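Local coordinates for ABC-type transport system, sugar-family extracellular solute-binding protein (Peptoclostridium difficile 630, PDB 6HNI) that binds tyrosine between its two lobes, probably as the extracellular receptor of an ABC importer, and is a lipoprotein with adhesive properties, at residues A[28-31]-A[37-40]; A[44-49]-A[257-262]; A[51-54]-A[58-61]. The protein carries 1 engineered substitution. All blocks are in the same frame, centred on the assembly; numbering follows the deposited sequence. Where two conformers were deposited one is given.

Interaction 1. Residues A[28-31]-A[37-40]; sequences ITQL and LDAT
Gln30 and Asp38 join the end of strand 24-30 to the first turns of helix 35-50 through a single side-chain hydrogen bond, a small worked example of how a buried amide is fixed at the edge of a ligand cleft. Gln30 NE2 donates a hydrogen bond to Asp38 OD1 over 2.9 Å, with an N-H...O angle of 146°. The carboxylate oxygen lies in the plane of the amide and is met nearly along its own C-O axis, while amide and carboxylate planes are turned 59° apart. An extended chain delivers the amide: with CG anti to the backbone N (chi1 -175°) and the next torsion also extended, Gln30 reaches across from the strand. Asp38 starts from a CB that points away from the strand, and its carboxylate turns back to accept. NE2 has a second acceptor in Val32 O, on the loop between the two elements. Within the helix, Thr40 OG1 donates to Leu37 O at 2.9 Å.

Van der Waals contact is made by Leu37 alongside this polar link. Leu37 CB, pointing toward the strand, packs against Gln30 NE2 at 3.6 Å. Leu37 CD1 touches Leu31 CB more loosely, at 4.2 Å. Leu37 and Gln30 both rest on Ile91 of the neighbouring strand 87-91, and the nearest atoms of the Leu37 side chain and the bound tyrosine are about 4 Å apart.

The contact belongs to the first beta-alpha-beta unit of the lobe, at the C-terminal end of the parallel strands, where pockets of such folds commonly form. With two acceptors gripping NE2, the rotation of the Gln30 amide is set, and the buried nitrogen is satisfied by the loop and the helix together, while Asp38 probably gains some stabilisation of its negative charge.

Interaction 2. Residues A[44-49]-A[257-262]; sequences FVKALE and NYEKLG. With TYR (tyrosine), chain B.
Glu259 and Gly262, three residues apart at the start of helix 258-273, meet Lys46 and Phe44 of helix 35-50. Asn257 stands at the N-cap: its OD1 accepts from Lys260 N at 3.0 Å, a nearly straight bond (170°) whose donor sits above the carbonyl plane. Tyr258, a residue of the ligand pocket, turns to the bound tyrosine instead of to segment 44-49. Its OH comes within 3.5 Å of CE2 of the ligand ring, and the same hydroxyl is hydrogen-bonded to Asp137, which also binds the ligand.

Glu259 brings its carboxylate round to the other helix on an extended chain; chi1 of -173° sends CG to the far side from the backbone N. Its OE2 receives Lys46 NZ in a salt bridge of 2.9 Å, met on the syn side and 22° out of the carboxylate plane. Lys46, also extended, crosses the glutamate at about a right angle, and its CD lies 3.5 Å from the same OE2.

Gly262 brings the backbones together. Its O lies 3.3 Å from Phe44 CA in a CA-H...O contact and sits at the edge of the Phe44 ring, near the ring plane; the ring itself stacks on Phe89. Close backbone approach at a glycine thus serves the buried part, while the salt bridge lies toward the exposed rim, where solvent would probably weaken the ion pair.

Interaction 3. Residues A[51-54]-A[58-61]; sequences NGFK and NIDI
Asn58 bridges the loop that follows helix 35-50 and leads into strand 59-65, the helix-to-strand connection of a beta-alpha-beta unit, entered after the helix has ended in a Schellman motif with Gly52 at C-prime. Four hydrogen bonds hold the loop. The Asn58 amide supplies the two shorter ones: ND2 donates to Gly52 O at 3.0 Å, and OD1 accepts from Lys54 N at 3.0 Å along a nearly straight line (172°). Its chi1 of 54° puts CG between the backbone N and the carbonyl carbon, turning the amide back over the loop. The other two are weak, from Asn58 N and Ile59 N, and both end on Lys54 O.

Ring and amide planes of Phe53 and Asn58 are only 7° apart, although the side chains as a whole cross at about a right angle; Asn58 ND2 approaches Phe53 CD1 to 3.7 Å, obliquely to the ring. On the apolar side, Phe53 also rests on Leu48 of the helix and Val270 of helix 258-273. Ile59 points toward the loop and runs its CG1 alongside the Lys54 carbonyl, while its CG2 methyl meets Phe53 CD1 at 3.7 Å.

Helix 35-50 ties the three contacts together: interaction 1 fixes its start to strand 24-30, interaction 2 joins its later turns to helix 258-273, and interaction 3 closes the loop beyond its end. Interaction 1 is buried beside the ligand, interaction 2 is partly buried, and interaction 3 lies at the surface, its centre about 26 Å from the centre of the chain. The chemistry follows: a neutral amide meets a carboxylate in the first, an ion pair lies outside a backbone approach in the second, and an asparagine gathers main-chain groups in the third. Interactions 1 and 3 reach neighbouring strands of one sheet, where Ile28 CD1 touches Ile61 CG2 at 3.5 Å.

Interaction 1. Residues A[28-31]-A[37-40]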
loop_
_atom_site.group_PDB
_atom_site.type_symbol
_atom_site.label_atom_id
_atom_site.label_comp_id
_atom_site.label_asym_id
_atom_site.label_seq_id
_atom_site.Cartn_x
_atom_site.Cartn_y
_atom_site.Cartn_z
ATOM N N ILE A 28 -12.952 7.379 9.559
ATOM C CA ILE A 28 -11.926 6.576 8.877
ATOM C C ILE A 28 -12.444 6.347 7.443
ATOM O O ILE A 28 -13.531 5.880 7.268
ATOM C CB ILE A 28 -11.708 5.227 9.542
ATOM C CG1 ILE A 28 -11.298 5.370 11.039
ATOM C CG2 ILE A 28 -10.666 4.429 8.746
ATOM C CD1 ILE A 28 -10.942 4.086 11.736
ATOM N N THR A 29 -11.604 6.771 6.513
ATOM C CA THR A 29 -11.934 6.606 5.052
ATOM C C THR A 29 -10.895 5.673 4.461
ATOM O O THR A 29 -9.717 5.968 4.414
ATOM C CB THR A 29 -12.041 7.968 4.367
ATOM O OG1 THR A 29 -12.243 7.723 2.927
ATOM C CG2 THR A 29 -10.860 8.857 4.480
ATOM N N GLN A 30 -11.388 4.511 4.030
ATOM C CA GLN A 30 -10.531 3.471 3.466
ATOM C C GLN A 30 -10.960 3.182 2.003
ATOM O O GLN A 30 -12.134 3.046 1.738
ATOM C CB GLN A 30 -10.652 2.197 4.290
ATOM C CG GLN A 30 -9.717 1.082 3.886
ATOM C CD GLN A 30 -9.780 -0.151 4.772
ATOM O OE1 GLN A 30 -9.925 -0.031 6.014
ATOM N NE2 GLN A 30 -9.581 -1.335 4.198
ATOM N N LEU A 31 -9.991 3.108 1.094
ATOM C CA LEU A 31 -10.369 2.930 -0.328
ATOM C C LEU A 31 -11.149 1.640 -0.618
ATOM O O LEU A 31 -12.170 1.663 -1.327
ATOM C CB LEU A 31 -9.098 3.013 -1.151
ATOM C CG LEU A 31 -9.245 2.699 -2.656
ATOM C CD1 LEU A 31 -10.154 3.731 -3.262
ATOM C CD2 LEU A 31 -7.853 2.695 -3.233
ATOM N N LEU A 37 -4.381 -2.498 3.524
ATOM C CA LEU A 37 -5.227 -1.403 4.021
ATOM C C LEU A 37 -5.975 -1.832 5.263
ATOM O O LEU A 37 -6.066 -1.035 6.231
ATOM C CB LEU A 37 -6.190 -0.895 2.954
ATOM C CG LEU A 37 -5.557 -0.505 1.596
ATOM C CD1 LEU A 37 -6.548 0.246 0.768
ATOM C CD2 LEU A 37 -4.267 0.295 1.721
ATOM N N ASP A 38 -6.505 -3.026 5.260
ATOM C CA ASP A 38 -7.205 -3.596 6.439
ATOM C C ASP A 38 -6.275 -3.640 7.638
ATOM O O ASP A 38 -6.680 -3.328 8.785
ATOM C CB ASP A 38 -7.640 -5.040 6.149
ATOM C CG ASP A 38 -8.832 -5.170 5.180
ATOM O OD1 ASP A 38 -9.447 -4.139 4.775
ATOM O OD2 ASP A 38 -9.148 -6.358 4.795
ATOM N N ALA A 39 -5.028 -4.011 7.424
ATOM C CA ALA A 39 -4.047 -4.120 8.530
ATOM C C ALA A 39 -3.792 -2.757 9.162
ATOM O O ALA A 39 -3.674 -2.637 10.427
ATOM C CB ALA A 39 -2.737 -4.773 8.063
ATOM N N THR A 40 -3.735 -1.695 8.376
ATOM C CA THR A 40 -3.501 -0.375 8.961
ATOM C C THR A 40 -4.664 0.027 9.830
ATOM O O THR A 40 -4.421 0.673 10.874
ATOM C CB THR A 40 -3.189 0.741 7.960
ATOM O OG1 THR A 40 -4.365 1.073 7.212
ATOM C CG2 THR A 40 -2.083 0.352 7.029
#

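Interaction 2. Residues A[44-49]-A[257-262]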
loop_
_atom_site.group_PDB
_atom_site.type_symbol
_atom_site.label_atom_id
_atom_site.label_comp_id
_atom_site.label_asym_id
_atom_site.label_seq_id
_atom_site.Cartn_x
_atom_site.Cartn_y
_atom_site.Cartn_z
ATOM N N PHE A 44 -4.320 0.965 13.859
ATOM C CA PHE A 44 -4.707 2.297 14.299
ATOM C C PHE A 44 -5.680 2.180 15.465
ATOM O O PHE A 44 -5.507 2.865 16.492
ATOM C CB PHE A 44 -5.372 3.039 13.139
ATOM C CG PHE A 44 -5.904 4.405 13.424
ATOM C CD1 PHE A 44 -5.142 5.503 13.192
ATOM C CD2 PHE A 44 -7.248 4.590 13.779
ATOM C CE1 PHE A 44 -5.625 6.784 13.403
ATOM C CE2 PHE A 44 -7.734 5.884 13.997
ATOM C CZ PHE A 44 -6.934 6.971 13.792
ATOM N N VAL A 45 -6.690 1.341 15.338
ATOM C CA VAL A 45 -7.703 1.214 16.389
ATOM C C VAL A 45 -7.071 0.635 17.664
ATOM O O VAL A 45 -7.392 1.069 18.795
ATOM C CB VAL A 45 -8.915 0.399 15.883
ATOM C CG1 VAL A 45 -9.914 0.083 16.989
ATOM C CG2 VAL A 45 -9.597 1.141 14.729
ATOM N N LYS A 46 -6.172 -0.335 17.518
ATOM C CA LYS A 46 -5.489 -0.905 18.698
ATOM C C LYS A 46 -4.642 0.158 19.386
ATOM O O LYS A 46 -4.619 0.186 20.654
ATOM C CB LYS A 46 -4.618 -2.117 18.344
ATOM C CG LYS A 46 -5.374 -3.357 17.956
ATOM C CD LYS A 46 -4.449 -4.485 17.534
ATOM C CE LYS A 46 -5.244 -5.736 17.199
ATOM N NZ LYS A 46 -4.364 -6.773 16.622
ATOM N N ALA A 47 -3.950 1.029 18.652
ATOM C CA ALA A 47 -3.142 2.069 19.284
ATOM C C ALA A 47 -4.062 3.001 20.063
ATOM O O ALA A 47 -3.742 3.410 21.192
ATOM C CB ALA A 47 -2.281 2.863 18.276
ATOM N N LEU A 48 -5.206 3.369 19.513
ATOM C CA LEU A 48 -6.075 4.317 20.208
ATOM C C LEU A 48 -6.567 3.664 21.472
ATOM O O LEU A 48 -6.540 4.312 22.556
ATOM C CB LEU A 48 -7.246 4.750 19.335
ATOM C CG LEU A 48 -6.980 5.870 18.328
ATOM C CD1 LEU A 48 -8.234 5.988 17.501
ATOM C CD2 LEU A 48 -6.649 7.231 18.919
ATOM N N GLU A 49 -6.965 2.405 21.408
ATOM C CA GLU A 49 -7.468 1.713 22.577
ATOM C C GLU A 49 -6.400 1.604 23.685
ATOM O O GLU A 49 -6.703 1.830 24.867
ATOM C CB GLU A 49 -7.961 0.302 22.237
ATOM C CG GLU A 49 -9.301 0.241 21.511
ATOM C CD GLU A 49 -10.146 -0.960 21.909
ATOM O OE1 GLU A 49 -9.639 -1.821 22.664
ATOM O OE2 GLU A 49 -11.311 -1.027 21.452
ATOM N N ASN A 257 5.557 -3.944 7.618
ATOM C CA ASN A 257 4.389 -4.456 8.380
ATOM C C ASN A 257 3.358 -3.366 8.482
ATOM O O ASN A 257 3.530 -2.347 9.219
ATOM C CB ASN A 257 4.875 -4.910 9.777
ATOM C CG ASN A 257 3.789 -5.524 10.632
ATOM O OD1 ASN A 257 2.661 -5.062 10.646
ATOM N ND2 ASN A 257 4.164 -6.560 11.419
ATOM N N TYR A 258 2.240 -3.562 7.791
ATOM C CA TYR A 258 1.232 -2.506 7.704
ATOM C C TYR A 258 0.410 -2.326 9.007
ATOM O O TYR A 258 -0.012 -1.205 9.303
ATOM C CB TYR A 258 0.308 -2.764 6.519
ATOM C CG TYR A 258 0.872 -2.212 5.208
ATOM C CD1 TYR A 258 1.843 -2.933 4.487
ATOM C CD2 TYR A 258 0.462 -1.019 4.702
ATOM C CE1 TYR A 258 2.346 -2.427 3.318
ATOM C CE2 TYR A 258 0.945 -0.535 3.465
ATOM C CZ TYR A 258 1.915 -1.256 2.820
ATOM O OH TYR A 258 2.408 -0.810 1.587
ATOM N N GLU A 259 0.230 -3.403 9.756
ATOM C CA GLU A 259 -0.435 -3.245 11.080
ATOM C C GLU A 259 0.420 -2.336 11.939
ATOM O O GLU A 259 -0.126 -1.435 12.637
ATOM C CB GLU A 259 -0.673 -4.583 11.729
ATOM C CG GLU A 259 -1.509 -4.355 13.010
ATOM C CD GLU A 259 -2.007 -5.618 13.714
ATOM O OE1 GLU A 259 -2.143 -6.706 13.088
ATOM O OE2 GLU A 259 -2.319 -5.495 14.925
ATOM N N LYS A 260 1.725 -2.549 11.986
ATOM C CA LYS A 260 2.618 -1.642 12.766
ATOM C C LYS A 260 2.576 -0.222 12.264
ATOM O O LYS A 260 2.693 0.757 13.028
ATOM C CB LYS A 260 4.047 -2.162 12.856
ATOM C CG LYS A 260 4.158 -3.508 13.552
ATOM C CD LYS A 260 5.580 -4.014 13.618
ATOM C CE LYS A 260 5.691 -5.299 14.398
ATOM N NZ LYS A 260 7.110 -5.523 14.730
ATOM N N LEU A 261 2.496 -0.040 10.951
ATOM C CA LEU A 261 2.389 1.302 10.356
ATOM C C LEU A 261 1.096 2.016 10.808
ATOM O O LEU A 261 1.126 3.210 11.119
ATOM C CB LEU A 261 2.500 1.240 8.815
ATOM C CG LEU A 261 2.858 2.530 8.102
ATOM C CD1 LEU A 261 4.354 2.832 8.244
ATOM C CD2 LEU A 261 2.499 2.433 6.591
ATOM N N GLY A 262 0.004 1.268 10.831
ATOM C CA GLY A 262 -1.266 1.773 11.328
ATOM C C GLY A 262 -1.241 2.121 12.824
ATOM O O GLY A 262 -1.765 3.159 13.216
HETATM N N TYR B . 0.789 2.586 -1.417
HETATM C CA TYR B . -0.632 2.639 -1.807
HETATM C C TYR B . -1.087 4.089 -1.871
HETATM O O TYR B . -2.281 4.315 -2.026
HETATM C CB TYR B . -1.519 1.700 -0.966
HETATM C CG TYR B . -1.194 0.258 -1.174
HETATM C CD1 TYR B . -1.456 -0.347 -2.439
HETATM C CD2 TYR B . -0.586 -0.526 -0.240
HETATM C CE1 TYR B . -1.087 -1.646 -2.671
HETATM C CE2 TYR B . -0.213 -1.834 -0.457
HETATM C CZ TYR B . -0.466 -2.413 -1.723
HETATM O OH TYR B . -0.091 -3.720 -1.965
HETATM O OXT TYR B . -0.270 4.986 -1.867
#

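Interaction 3. Residues A[51-54]-A[58-61]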
loop_
_atom_site.group_PDB
_atom_site.type_symbol
_atom_site.label_atom_id
_atom_site.label_comp_id
_atom_site.label_asym_id
_atom_site.label_seq_id
_atom_site.Cartn_x
_atom_site.Cartn_y
_atom_site.Cartn_z
ATOM N N ASN A 51 -4.104 3.605 24.340
ATOM C CA ASN A 51 -3.926 4.943 24.830
ATOM C C ASN A 51 -5.182 5.548 25.480
ATOM O O ASN A 51 -5.207 6.734 25.776
ATOM C CB ASN A 51 -3.373 5.823 23.732
ATOM C CG ASN A 51 -1.903 5.575 23.493
ATOM O OD1 ASN A 51 -1.066 6.230 24.095
ATOM N ND2 ASN A 51 -1.575 4.677 22.549
ATOM N N GLY A 52 -6.187 4.704 25.697
ATOM C CA GLY A 52 -7.381 5.051 26.424
ATOM C C GLY A 52 -8.503 5.656 25.623
ATOM O O GLY A 52 -9.434 6.209 26.204
ATOM N N PHE A 53 -8.448 5.502 24.283
ATOM C CA PHE A 53 -9.477 6.042 23.409
ATOM C C PHE A 53 -10.241 4.886 22.818
ATOM O O PHE A 53 -9.715 4.141 21.998
ATOM C CB PHE A 53 -8.862 6.880 22.315
ATOM C CG PHE A 53 -8.265 8.150 22.805
ATOM C CD1 PHE A 53 -9.057 9.270 22.968
ATOM C CD2 PHE A 53 -6.925 8.221 23.102
ATOM C CE1 PHE A 53 -8.492 10.460 23.405
ATOM C CE2 PHE A 53 -6.353 9.405 23.529
ATOM C CZ PHE A 53 -7.130 10.524 23.662
ATOM N N LYS A 54 -11.473 4.739 23.258
ATOM C CA LYS A 54 -12.232 3.528 23.016
ATOM C C LYS A 54 -13.566 3.887 22.351
ATOM O O LYS A 54 -14.313 4.742 22.852
ATOM C CB LYS A 54 -12.389 2.809 24.366
ATOM C CG LYS A 54 -13.391 1.680 24.413
ATOM C CD LYS A 54 -13.152 0.624 23.353
ATOM C CE LYS A 54 -14.077 -0.566 23.565
ATOM N NZ LYS A 54 -13.601 -1.424 24.692
ATOM N N ASN A 58 -15.138 7.316 24.841
ATOM C CA ASN A 58 -14.717 8.742 24.690
ATOM C C ASN A 58 -14.358 9.115 23.244
ATOM O O ASN A 58 -13.975 10.274 22.942
ATOM C CB ASN A 58 -13.557 9.066 25.617
ATOM C CG ASN A 58 -12.379 8.122 25.443
ATOM O OD1 ASN A 58 -12.521 6.980 24.948
ATOM N ND2 ASN A 58 -11.208 8.585 25.857
ATOM N N ILE A 59 -14.500 8.132 22.353
ATOM C CA ILE A 59 -14.456 8.409 20.894
ATOM C C ILE A 59 -15.624 7.744 20.219
ATOM O O ILE A 59 -16.209 6.802 20.752
ATOM C CB ILE A 59 -13.128 8.037 20.220
ATOM C CG1 ILE A 59 -12.877 6.529 20.241
ATOM C CG2 ILE A 59 -11.997 8.868 20.792
ATOM C CD1 ILE A 59 -11.666 6.098 19.441
ATOM N N ASP A 60 -15.917 8.262 19.023
ATOM C CA ASP A 60 -16.838 7.652 18.085
ATOM C C ASP A 60 -16.098 7.486 16.763
ATOM O O ASP A 60 -15.607 8.445 16.226
ATOM C CB ASP A 60 -18.034 8.543 17.831
ATOM C CG ASP A 60 -18.933 7.965 16.760
ATOM O OD1 ASP A 60 -19.726 7.084 17.127
ATOM O OD2 ASP A 60 -18.810 8.342 15.552
ATOM N N ILE A 61 -16.004 6.243 16.327
ATOM C CA ILE A 61 -15.342 5.935 15.044
ATOM C C ILE A 61 -16.423 5.667 13.976
ATOM O O ILE A 61 -17.226 4.751 14.134
ATOM C CB ILE A 61 -14.391 4.742 15.205
ATOM C CG1 ILE A 61 -13.291 5.015 16.250
ATOM C CG2 ILE A 61 -13.746 4.414 13.885
ATOM C CD1 ILE A 61 -12.375 3.824 16.510
#